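Local coordinates for protein carbohydrate kinase, FGGY (Novosphingobium aromaticivorans, PDB 3H6E) that probably transfers phosphate from ATP to a carbohydrate whose identity is not established, at residues Thr8-Leu13 with Thr71-Gly76; Thr16-Ser21 with Gly54-Asp59; Asp59-Tyr64 with Thr219-Asp224; Gly205-Ala210 with Gln226-Leu231. All blocks are in the same frame, centred on the assembly; numbering follows the deposited sequence.

Starting from the N terminus, the chain lays down strand 9-13, turns back through 17-23 and 29-36, and enters helix 50-63, which contact 2 docks against strand 17-23. Contact 1 closes the larger loop around this, bringing strand 71-76 beside strand 9-13, so contact 2 is nested within it. Contact 3 begins where contact 2 ends, both containing D59, and joins the end of the helix to the 219-224 loop; along the chain it crosses contact 1. Contact 4 crosses contact 3 in turn and adds the edge strand 207-210 to strand 226-232, which also pairs with 71-76. One sheet and a helix on its face are thus tied together.

Contact 1 (Thr8-Leu13 with Thr71-Gly76); sequences TIVIDL and TIVPVG
Strands 9-13 and 71-76, running parallel in register from I9 beside I72 to L13 beside G76, lie in the middle of the ribonuclease H-like sheet that the FGGY kinases share with actin. Their axes are 4.7 Å apart at an angle of 14°. The backbone zipper uses every second residue of strand 9-13: I9 N bonds to T71 O, V73 N to I9 O (3.0 Å), I11 N to V73 O at a longer 3.3 Å, V75 N to I11 O at 2.7 Å, and L13 N to V75 O. On one face V10 CG1 meets V75 CG2 at 3.9 Å, while the V10 and V73 side chains run alongside each other in the same direction. On the other, I11 CD1 reaches back along the sheet to I72 CG2 (3.7 Å). D12 has its carboxylate swung away from its own backbone N (chi1 -168°), which lays OD1 3.5 Å from V75 CG1, while OD2 makes a weak hydrogen bond to S426 OG. With an alanine at D12, S426 OG would probably lose this partner and V75 CG1 the group leaning on it. D12 OD1 also lies close to D233 OD1, a pairing of acids consistent with the active-site cleft of this family. Outside the pair, strand 17-23 hydrogen-bonds to the far side of 9-13, strand 226-232 borders 71-76, and helix 430-433 packs on V10 and T71.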
loop_
_atom_site.group_PDB
_atom_site.type_symbol
_atom_site.label_atom_id
_atom_site.label_comp_id
_atom_site.label_asym_id
_atom_site.label_seq_id
_atom_site.Cartn_x
_atom_site.Cartn_y
_atom_site.Cartn_z
ATOM N N THR A 8 -13.789 -13.109 15.707
ATOM C CA THR A 8 -13.220 -12.796 14.400
ATOM C C THR A 8 -11.691 -12.844 14.401
ATOM O O THR A 8 -11.047 -12.556 15.412
ATOM C CB THR A 8 -13.685 -11.423 13.912
ATOM O OG1 THR A 8 -13.464 -10.458 14.947
ATOM C CG2 THR A 8 -15.168 -11.461 13.575
ATOM N N ILE A 9 -11.118 -13.217 13.262
ATOM C CA ILE A 9 -9.674 -13.378 13.146
ATOM C C ILE A 9 -9.147 -12.855 11.814
ATOM O O ILE A 9 -9.636 -13.226 10.744
ATOM C CB ILE A 9 -9.262 -14.853 13.294
ATOM C CG1 ILE A 9 -9.652 -15.381 14.678
ATOM C CG2 ILE A 9 -7.767 -15.012 13.048
ATOM C CD1 ILE A 9 -9.581 -16.895 14.812
ATOM N N VAL A 10 -8.141 -11.990 11.885
ATOM C CA VAL A 10 -7.524 -11.447 10.686
ATOM C C VAL A 10 -6.126 -12.022 10.491
ATOM O O VAL A 10 -5.296 -11.982 11.399
ATOM C CB VAL A 10 -7.421 -9.915 10.753
ATOM C CG1 VAL A 10 -6.945 -9.364 9.421
ATOM C CG2 VAL A 10 -8.764 -9.304 11.149
ATOM N N ILE A 11 -5.870 -12.567 9.306
ATOM C CA ILE A 11 -4.536 -13.042 8.959
ATOM C C ILE A 11 -3.881 -12.076 7.979
ATOM O O ILE A 11 -4.318 -11.949 6.836
ATOM C CB ILE A 11 -4.569 -14.459 8.365
ATOM C CG1 ILE A 11 -5.904 -14.707 7.666
ATOM C CG2 ILE A 11 -4.374 -15.494 9.453
ATOM C CD1 ILE A 11 -6.197 -16.174 7.415
ATOM N N ASP A 12 -2.843 -11.384 8.438
ATOM C CA ASP A 12 -2.171 -10.382 7.622
ATOM C C ASP A 12 -0.771 -10.838 7.250
ATOM O O ASP A 12 0.199 -10.541 7.946
ATOM C CB ASP A 12 -2.106 -9.041 8.351
ATOM C CG ASP A 12 -1.690 -7.905 7.440
ATOM O OD1 ASP A 12 -1.056 -8.179 6.400
ATOM O OD2 ASP A 12 -1.999 -6.739 7.761
ATOM N N LEU A 13 -0.679 -11.553 6.137
ATOM C CA LEU A 13 0.586 -12.101 5.683
ATOM C C LEU A 13 1.292 -11.131 4.737
ATOM O O LEU A 13 1.344 -11.335 3.524
ATOM C CB LEU A 13 0.334 -13.458 5.033
ATOM C CG LEU A 13 -0.511 -14.294 6.003
ATOM C CD1 LEU A 13 -1.369 -15.320 5.294
ATOM C CD2 LEU A 13 0.359 -14.945 7.070
ATOM N N THR A 71 -15.928 -15.590 12.007
ATOM C CA THR A 71 -15.406 -15.084 10.742
ATOM C C THR A 71 -13.887 -14.945 10.746
ATOM O O THR A 71 -13.293 -14.500 11.730
ATOM C CB THR A 71 -16.021 -13.712 10.380
ATOM O OG1 THR A 71 -17.438 -13.841 10.212
ATOM C CG2 THR A 71 -15.418 -13.182 9.092
ATOM N N ILE A 72 -13.268 -15.340 9.637
ATOM C CA ILE A 72 -11.865 -15.046 9.380
ATOM C C ILE A 72 -11.759 -14.245 8.085
ATOM O O ILE A 72 -12.423 -14.559 7.097
ATOM C CB ILE A 72 -11.026 -16.321 9.218
ATOM C CG1 ILE A 72 -11.175 -17.229 10.434
ATOM C CG2 ILE A 72 -9.561 -15.971 8.995
ATOM C CD1 ILE A 72 -10.448 -18.549 10.273
ATOM N N VAL A 73 -10.930 -13.208 8.091
ATOM C CA VAL A 73 -10.685 -12.430 6.882
ATOM C C VAL A 73 -9.191 -12.297 6.591
ATOM O O VAL A 73 -8.431 -11.819 7.428
ATOM C CB VAL A 73 -11.364 -11.049 6.937
ATOM C CG1 VAL A 73 -11.407 -10.528 8.362
ATOM C CG2 VAL A 73 -10.666 -10.071 5.992
ATOM N N PRO A 74 -8.773 -12.740 5.396
ATOM C CA PRO A 74 -7.376 -12.811 4.951
ATOM C C PRO A 74 -6.878 -11.491 4.382
ATOM O O PRO A 74 -7.641 -10.768 3.746
ATOM C CB PRO A 74 -7.415 -13.864 3.831
ATOM C CG PRO A 74 -8.840 -14.389 3.799
ATOM C CD PRO A 74 -9.683 -13.322 4.401
ATOM N N VAL A 75 -5.602 -11.193 4.612
ATOM C CA VAL A 75 -4.969 -9.990 4.087
ATOM C C VAL A 75 -3.583 -10.340 3.556
ATOM O O VAL A 75 -2.799 -11.002 4.237
ATOM C CB VAL A 75 -4.821 -8.907 5.169
ATOM C CG1 VAL A 75 -4.067 -7.707 4.617
ATOM C CG2 VAL A 75 -6.183 -8.492 5.697
ATOM N N GLY A 76 -3.283 -9.897 2.340
ATOM C CA GLY A 76 -2.011 -10.216 1.722
ATOM C C GLY A 76 -1.339 -9.031 1.061
ATOM O O GLY A 76 -1.997 -8.166 0.483
#

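Contact 2 (Thr16-Ser21 with Gly54-Asp59); sequences TLSKVS and GRWLLD
W56 of helix 50-63 lays the end of its indole against S18 and V20 of strand 17-23, a helix-on-sheet packing within the β-β-β-α-β start of the ribonuclease H-like fold. The helix follows the three antiparallel strands and leads on to strand 71-76. Across this layer the short axes stay 9.9 Å apart and cross at only -25°, so the helix runs nearly along the strand, and the indole spans much of the layer between them. From CB the tryptophan heads away from its own backbone N, with CG anti to it (chi1 169°), and this extended start carries the ring outward from the helix. The five-membered ring stays back, and the six-membered ring makes the contact. CZ2 comes no nearer than 4.1 Å to S18 O. The next atom, CH2, is the true tip: it lies 3.4 Å from S18 O and 3.5 Å from V20 CG2. CZ3, round the corner, shares that methyl and also faces S18 OG at 3.8 Å. The ring meets these partners obliquely. S18 OG has its polar partner elsewhere, in R35 O of strand 29-36, and the side chain of R35 touches W56 as well. On the neighbouring strand I11 adds its side chain to L57. The methyl V20 CG2 that touches W56 CH2 also meets the next residue along the helix, with L57 CB 4.4 Å from it.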
loop_
_atom_site.group_PDB
_atom_site.type_symbol
_atom_site.label_atom_id
_atom_site.label_comp_id
_atom_site.label_asym_id
_atom_site.label_seq_id
_atom_site.Cartn_x
_atom_site.Cartn_y
_atom_site.Cartn_z
ATOM N N THR A 16 7.083 -8.243 5.002
ATOM C CA THR A 16 8.123 -8.354 6.021
ATOM C C THR A 16 7.588 -8.929 7.336
ATOM O O THR A 16 8.331 -9.551 8.097
ATOM C CB THR A 16 8.824 -7.001 6.282
ATOM O OG1 THR A 16 7.944 -6.119 6.988
ATOM C CG2 THR A 16 9.237 -6.354 4.967
ATOM N N LEU A 17 6.303 -8.721 7.601
ATOM C CA LEU A 17 5.696 -9.229 8.829
ATOM C C LEU A 17 4.378 -9.942 8.566
ATOM O O LEU A 17 3.520 -9.437 7.845
ATOM C CB LEU A 17 5.480 -8.098 9.840
ATOM C CG LEU A 17 6.728 -7.517 10.508
ATOM C CD1 LEU A 17 6.352 -6.401 11.473
ATOM C CD2 LEU A 17 7.514 -8.605 11.224
ATOM N N SER A 18 4.230 -11.123 9.158
ATOM C CA SER A 18 2.962 -11.839 9.136
ATOM C C SER A 18 2.310 -11.784 10.517
ATOM O O SER A 18 2.913 -12.170 11.517
ATOM C CB SER A 18 3.154 -13.287 8.677
ATOM O OG SER A 18 4.195 -13.924 9.393
ATOM N N LYS A 19 1.079 -11.286 10.561
ATOM C CA LYS A 19 0.388 -11.065 11.822
ATOM C C LYS A 19 -0.965 -11.765 11.848
ATOM O O LYS A 19 -1.767 -11.619 10.929
ATOM C CB LYS A 19 0.177 -9.566 12.050
ATOM C CG LYS A 19 1.335 -8.693 11.589
ATOM C CD LYS A 19 1.136 -7.243 12.011
ATOM C CE LYS A 19 2.411 -6.428 11.826
ATOM N NZ LYS A 19 2.306 -5.065 12.426
ATOM N N VAL A 20 -1.212 -12.524 12.908
ATOM C CA VAL A 20 -2.531 -13.087 13.146
ATOM C C VAL A 20 -3.140 -12.393 14.357
ATOM O O VAL A 20 -2.477 -12.220 15.381
ATOM C CB VAL A 20 -2.476 -14.603 13.375
ATOM C CG1 VAL A 20 -3.880 -15.157 13.573
ATOM C CG2 VAL A 20 -1.786 -15.288 12.202
ATOM N N SER A 21 -4.401 -11.991 14.237
ATOM C CA SER A 21 -5.020 -11.151 15.253
ATOM C C SER A 21 -6.443 -11.568 15.612
ATOM O O SER A 21 -7.232 -11.945 14.745
ATOM C CB SER A 21 -5.004 -9.692 14.799
ATOM O OG SER A 21 -5.527 -9.551 13.489
ATOM N N GLY A 54 1.835 -21.569 6.359
ATOM C CA GLY A 54 0.613 -22.320 6.570
ATOM C C GLY A 54 0.663 -23.057 7.892
ATOM O O GLY A 54 -0.338 -23.154 8.600
ATOM N N ARG A 55 1.842 -23.573 8.230
ATOM C CA ARG A 55 2.034 -24.260 9.502
ATOM C C ARG A 55 1.933 -23.294 10.678
ATOM O O ARG A 55 1.055 -23.440 11.527
ATOM C CB ARG A 55 3.373 -25.000 9.526
ATOM C CG ARG A 55 3.522 -26.009 8.403
ATOM C CD ARG A 55 4.825 -26.785 8.503
ATOM N NE ARG A 55 5.214 -27.358 7.217
ATOM C CZ ARG A 55 6.224 -26.910 6.478
ATOM N NH1 ARG A 55 6.954 -25.889 6.906
ATOM N NH2 ARG A 55 6.513 -27.486 5.316
ATOM N N TRP A 56 2.824 -22.306 10.724
ATOM C CA TRP A 56 2.816 -21.334 11.815
ATOM C C TRP A 56 1.404 -20.863 12.143
ATOM O O TRP A 56 1.044 -20.719 13.311
ATOM C CB TRP A 56 3.688 -20.121 11.484
ATOM C CG TRP A 56 3.499 -18.972 12.445
ATOM C CD1 TRP A 56 3.948 -18.900 13.734
ATOM C CD2 TRP A 56 2.810 -17.737 12.193
ATOM N NE1 TRP A 56 3.585 -17.700 14.298
ATOM C CE2 TRP A 56 2.886 -16.968 13.375
ATOM C CE3 TRP A 56 2.139 -17.206 11.085
ATOM C CZ2 TRP A 56 2.317 -15.698 13.479
ATOM C CZ3 TRP A 56 1.573 -15.944 11.192
ATOM C CH2 TRP A 56 1.667 -15.205 12.379
ATOM N N LEU A 57 0.606 -20.627 11.108
ATOM C CA LEU A 57 -0.708 -20.021 11.302
ATOM C C LEU A 57 -1.807 -21.042 11.607
ATOM O O LEU A 57 -2.924 -20.669 11.953
ATOM C CB LEU A 57 -1.078 -19.113 10.122
ATOM C CG LEU A 57 -2.000 -19.593 9.005
ATOM C CD1 LEU A 57 -3.438 -19.223 9.324
ATOM C CD2 LEU A 57 -1.577 -18.957 7.690
ATOM N N LEU A 58 -1.488 -22.328 11.487
ATOM C CA LEU A 58 -2.378 -23.367 11.995
ATOM C C LEU A 58 -2.118 -23.584 13.481
ATOM O O LEU A 58 -3.004 -24.015 14.220
ATOM C CB LEU A 58 -2.223 -24.675 11.215
ATOM C CG LEU A 58 -3.104 -24.794 9.970
ATOM C CD1 LEU A 58 -2.982 -26.172 9.343
ATOM C CD2 LEU A 58 -4.557 -24.485 10.307
ATOM N N ASP A 59 -0.896 -23.277 13.910
ATOM C CA ASP A 59 -0.544 -23.280 15.327
ATOM C C ASP A 59 -1.297 -22.174 16.045
ATOM O O ASP A 59 -2.114 -22.430 16.928
ATOM C CB ASP A 59 0.957 -23.051 15.515
ATOM C CG ASP A 59 1.793 -24.216 15.034
ATOM O OD1 ASP A 59 1.233 -25.324 14.881
ATOM O OD2 ASP A 59 3.010 -24.024 14.812
#

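Contact 3 (Asp59-Tyr64 with Thr219-Asp224); sequences DVLSRY and TGLSPD
S62 OG is hydrogen-bonded to two carbonyl oxygens, L58 O one turn back in its own helix and R218 O at the end of helix 213-219. Because the hydroxyl has one hydrogen for both, they must share it or take turns. Its torsion holds OG beside the backbone N (chi1 -68°), where it also lies 3.5 Å from T219 CA. The two backbones come very close here: S62 CA points its hydrogen at T219 O, 3.4 Å away and almost straight (168°). T219 ends helix 213-219 and shapes the turn after it. Its OG1 accepts from L221 N at 3.1 Å, an ST turn, and is weakly bonded to I215 O, while G220 follows with positive phi. T219 CG2 faces L61 CB at 4.2 Å. An alanine in place of T219 would probably leave L221 N without its acceptor and open a gap beside L61. Further on, L221 CD2 packs against Y64 O at 3.5 Å, and L221 CD1 lies 4.4 Å from L61 CD2. The junction thus sets backbone carbonyls and one hydroxyl beside an apolar patch at L61 and L221, with no charged group in the contact.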
loop_
_atom_site.group_PDB
_atom_site.type_symbol
_atom_site.label_atom_id
_atom_site.label_comp_id
_atom_site.label_asym_id
_atom_site.label_seq_id
_atom_site.Cartn_x
_atom_site.Cartn_y
_atom_site.Cartn_z
ATOM N N ASP A 59 -0.896 -23.277 13.910
ATOM C CA ASP A 59 -0.544 -23.280 15.327
ATOM C C ASP A 59 -1.297 -22.174 16.045
ATOM O O ASP A 59 -2.114 -22.430 16.928
ATOM C CB ASP A 59 0.957 -23.051 15.515
ATOM C CG ASP A 59 1.793 -24.216 15.034
ATOM O OD1 ASP A 59 1.233 -25.324 14.881
ATOM O OD2 ASP A 59 3.010 -24.024 14.812
ATOM N N VAL A 60 -1.010 -20.937 15.658
ATOM C CA VAL A 60 -1.594 -19.770 16.305
ATOM C C VAL A 60 -3.120 -19.789 16.257
ATOM O O VAL A 60 -3.780 -19.328 17.189
ATOM C CB VAL A 60 -1.046 -18.457 15.698
ATOM C CG1 VAL A 60 -1.106 -18.509 14.188
ATOM C CG2 VAL A 60 -1.806 -17.254 16.232
ATOM N N LEU A 61 -3.678 -20.330 15.178
ATOM C CA LEU A 61 -5.127 -20.469 15.068
ATOM C C LEU A 61 -5.665 -21.411 16.138
ATOM O O LEU A 61 -6.765 -21.212 16.658
ATOM C CB LEU A 61 -5.531 -20.971 13.680
ATOM C CG LEU A 61 -5.653 -19.928 12.567
ATOM C CD1 LEU A 61 -6.292 -20.552 11.348
ATOM C CD2 LEU A 61 -6.462 -18.734 13.032
ATOM N N SER A 62 -4.884 -22.439 16.463
ATOM C CA SER A 62 -5.265 -23.390 17.499
ATOM C C SER A 62 -5.443 -22.688 18.839
ATOM O O SER A 62 -6.277 -23.083 19.653
ATOM C CB SER A 62 -4.220 -24.502 17.624
ATOM O OG SER A 62 -4.207 -25.333 16.475
ATOM N N ARG A 63 -4.659 -21.636 19.055
ATOM C CA ARG A 63 -4.671 -20.911 20.321
ATOM C C ARG A 63 -6.011 -20.240 20.623
ATOM O O ARG A 63 -6.357 -20.031 21.784
ATOM C CB ARG A 63 -3.543 -19.876 20.357
ATOM C CG ARG A 63 -2.157 -20.476 20.176
ATOM C CD ARG A 63 -1.064 -19.500 20.587
ATOM N NE ARG A 63 0.266 -20.089 20.447
ATOM C CZ ARG A 63 1.020 -19.980 19.358
ATOM N NH1 ARG A 63 2.216 -20.551 19.315
ATOM N NH2 ARG A 63 0.582 -19.298 18.309
ATOM N N TYR A 64 -6.765 -19.906 19.579
ATOM C CA TYR A 64 -8.028 -19.197 19.757
ATOM C C TYR A 64 -9.237 -20.120 19.625
ATOM O O TYR A 64 -10.276 -19.717 19.109
ATOM C CB TYR A 64 -8.148 -18.050 18.746
ATOM C CG TYR A 64 -6.920 -17.171 18.642
ATOM C CD1 TYR A 64 -6.636 -16.219 19.612
ATOM C CD2 TYR A 64 -6.051 -17.286 17.564
ATOM C CE1 TYR A 64 -5.518 -15.410 19.518
ATOM C CE2 TYR A 64 -4.929 -16.482 17.459
ATOM C CZ TYR A 64 -4.666 -15.547 18.438
ATOM O OH TYR A 64 -3.550 -14.747 18.337
ATOM N N THR A 219 -7.473 -26.970 14.492
ATOM C CA THR A 219 -7.444 -25.635 15.078
ATOM C C THR A 219 -8.469 -25.554 16.197
ATOM O O THR A 219 -8.425 -24.651 17.034
ATOM C CB THR A 219 -7.758 -24.541 14.044
ATOM O OG1 THR A 219 -9.166 -24.523 13.778
ATOM C CG2 THR A 219 -6.997 -24.792 12.753
ATOM N N GLY A 220 -9.393 -26.508 16.204
ATOM C CA GLY A 220 -10.437 -26.545 17.210
ATOM C C GLY A 220 -11.440 -25.426 17.017
ATOM O O GLY A 220 -12.195 -25.092 17.931
ATOM N N LEU A 221 -11.436 -24.834 15.828
ATOM C CA LEU A 221 -12.418 -23.816 15.478
ATOM C C LEU A 221 -13.664 -24.481 14.904
ATOM O O LEU A 221 -13.590 -25.569 14.334
ATOM C CB LEU A 221 -11.834 -22.822 14.470
ATOM C CG LEU A 221 -10.736 -21.885 14.976
ATOM C CD1 LEU A 221 -10.115 -21.125 13.820
ATOM C CD2 LEU A 221 -11.282 -20.919 16.022
ATOM N N SER A 222 -14.810 -23.826 15.062
ATOM C CA SER A 222 -16.070 -24.380 14.588
ATOM C C SER A 222 -16.075 -24.510 13.073
ATOM O O SER A 222 -15.550 -23.647 12.370
ATOM C CB SER A 222 -17.241 -23.508 15.037
ATOM O OG SER A 222 -18.434 -23.902 14.386
ATOM N N PRO A 223 -16.669 -25.599 12.564
ATOM C CA PRO A 223 -16.801 -25.807 11.117
ATOM C C PRO A 223 -17.661 -24.714 10.493
ATOM O O PRO A 223 -17.681 -24.564 9.273
ATOM C CB PRO A 223 -17.518 -27.157 11.020
ATOM C CG PRO A 223 -17.270 -27.825 12.331
ATOM C CD PRO A 223 -17.232 -26.720 13.334
ATOM N N ASP A 224 -18.361 -23.961 11.337
ATOM C CA ASP A 224 -19.247 -22.894 10.883
ATOM C C ASP A 224 -18.502 -21.596 10.586
ATOM O O ASP A 224 -19.072 -20.668 10.007
ATOM C CB ASP A 224 -20.342 -22.638 11.920
ATOM C CG ASP A 224 -21.427 -23.696 11.893
ATOM O OD1 ASP A 224 -21.959 -23.972 10.792
ATOM O OD2 ASP A 224 -21.752 -24.246 12.971
#

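Contact 4 (Gly205-Ala210 with Gln226-Leu231); sequences GDTVGA and QVLAGL
V208 and V227 are in the firmly packed half of this contact, on the side that turns toward helix 152-159, where A157 touches both. V208 N bonds to V227 O at 2.7 Å, and V227 N to G209 O at 2.9 Å along an almost straight line (178°). V208 CG2 packs on the backbone just after L228, 3.3 Å from A229 N, whose hydrogen goes to D206 O (3.1 Å). L228, on the opposite face, sets its CG 3.4 Å from G205 O and meets T71 and V73 of the neighbouring strand. Two residues, V208 and G209, stand opposite the single V227: a classic beta bulge, which shifts the antiparallel register by one. G209 has the backbone for it (phi 158°), a conformation in which a beta carbon would collide with V208 O. The bulge sits in strand 207-210, the outermost strand of the sheet within this chain, and V208 O is picked up by R163 NE.

The other half is looser. T207 and A210 are exposed, and Q226 curls back over them through a bend at chi2 (-61°). Its NE2 comes within 3.1 Å of G209 O without hydrogen-bond geometry, and OE1 passes A210 CB at 4.0 Å; the orientation of this amide is doubtful. D206, pointing away from strand 226-232, turns its OD2 to R203 N instead.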
loop_
_atom_site.group_PDB
_atom_site.type_symbol
_atom_site.label_atom_id
_atom_site.label_comp_id
_atom_site.label_asym_id
_atom_site.label_seq_id
_atom_site.Cartn_x
_atom_site.Cartn_y
_atom_site.Cartn_z
ATOM N N GLY A 205 -15.373 -8.651 0.665
ATOM C CA GLY A 205 -16.216 -8.918 1.815
ATOM C C GLY A 205 -17.106 -10.139 1.667
ATOM O O GLY A 205 -17.741 -10.568 2.634
ATOM N N ASP A 206 -17.163 -10.694 0.458
ATOM C CA ASP A 206 -17.947 -11.895 0.200
ATOM C C ASP A 206 -17.414 -13.050 1.018
ATOM O O ASP A 206 -16.254 -13.051 1.414
ATOM C CB ASP A 206 -17.904 -12.273 -1.281
ATOM C CG ASP A 206 -18.765 -11.372 -2.133
ATOM O OD1 ASP A 206 -19.676 -10.728 -1.573
ATOM O OD2 ASP A 206 -18.531 -11.309 -3.361
ATOM N N THR A 207 -18.268 -14.036 1.266
ATOM C CA THR A 207 -17.852 -15.242 1.964
ATOM C C THR A 207 -17.323 -16.251 0.957
ATOM O O THR A 207 -18.038 -16.653 0.037
ATOM C CB THR A 207 -19.016 -15.884 2.738
ATOM O OG1 THR A 207 -19.556 -14.939 3.672
ATOM C CG2 THR A 207 -18.534 -17.112 3.485
ATOM N N VAL A 208 -16.067 -16.647 1.120
ATOM C CA VAL A 208 -15.486 -17.671 0.265
ATOM C C VAL A 208 -16.116 -19.015 0.601
ATOM O O VAL A 208 -16.398 -19.822 -0.285
ATOM C CB VAL A 208 -13.958 -17.758 0.434
ATOM C CG1 VAL A 208 -13.382 -18.819 -0.496
ATOM C CG2 VAL A 208 -13.324 -16.412 0.159
ATOM N N GLY A 209 -16.344 -19.246 1.888
ATOM C CA GLY A 209 -16.994 -20.463 2.332
ATOM C C GLY A 209 -16.702 -20.789 3.780
ATOM O O GLY A 209 -16.031 -20.029 4.477
ATOM N N ALA A 210 -17.215 -21.928 4.236
ATOM C CA ALA A 210 -16.978 -22.382 5.597
ATOM C C ALA A 210 -15.582 -22.977 5.725
ATOM O O ALA A 210 -14.992 -23.421 4.744
ATOM C CB ALA A 210 -18.027 -23.395 6.007
ATOM N N GLN A 226 -16.673 -18.723 8.961
ATOM C CA GLN A 226 -16.740 -18.269 7.579
ATOM C C GLN A 226 -15.483 -17.509 7.168
ATOM O O GLN A 226 -15.020 -16.619 7.878
ATOM C CB GLN A 226 -17.982 -17.404 7.351
ATOM C CG GLN A 226 -19.299 -18.134 7.585
ATOM C CD GLN A 226 -19.496 -19.317 6.648
ATOM O OE1 GLN A 226 -20.243 -20.246 6.953
ATOM N NE2 GLN A 226 -18.822 -19.289 5.506
ATOM N N VAL A 227 -14.929 -17.870 6.016
ATOM C CA VAL A 227 -13.764 -17.174 5.492
ATOM C C VAL A 227 -14.193 -16.170 4.429
ATOM O O VAL A 227 -15.025 -16.475 3.576
ATOM C CB VAL A 227 -12.751 -18.148 4.887
ATOM C CG1 VAL A 227 -11.491 -17.405 4.489
ATOM C CG2 VAL A 227 -12.431 -19.262 5.875
ATOM N N LEU A 228 -13.631 -14.967 4.494
ATOM C CA LEU A 228 -13.926 -13.937 3.505
ATOM C C LEU A 228 -12.867 -13.927 2.412
ATOM O O LEU A 228 -11.775 -14.462 2.597
ATOM C CB LEU A 228 -14.017 -12.564 4.171
ATOM C CG LEU A 228 -15.414 -12.132 4.630
ATOM C CD1 LEU A 228 -16.265 -13.329 5.026
ATOM C CD2 LEU A 228 -15.324 -11.114 5.765
ATOM N N ALA A 229 -13.198 -13.329 1.273
ATOM C CA ALA A 229 -12.255 -13.232 0.165
ATOM C C ALA A 229 -10.957 -12.588 0.633
ATOM O O ALA A 229 -9.869 -13.104 0.385
ATOM C CB ALA A 229 -12.859 -12.443 -0.979
ATOM N N GLY A 230 -11.078 -11.463 1.327
ATOM C CA GLY A 230 -9.915 -10.749 1.814
ATOM C C GLY A 230 -9.458 -9.706 0.817
ATOM O O GLY A 230 -10.133 -9.458 -0.186
ATOM N N LEU A 231 -8.305 -9.100 1.076
ATOM C CA LEU A 231 -7.832 -8.007 0.239
ATOM C C LEU A 231 -6.332 -7.771 0.324
ATOM O O LEU A 231 -5.612 -8.465 1.040
ATOM C CB LEU A 231 -8.576 -6.716 0.584
ATOM C CG LEU A 231 -8.778 -6.399 2.069
ATOM C CD1 LEU A 231 -7.462 -6.070 2.756
ATOM C CD2 LEU A 231 -9.762 -5.255 2.230
#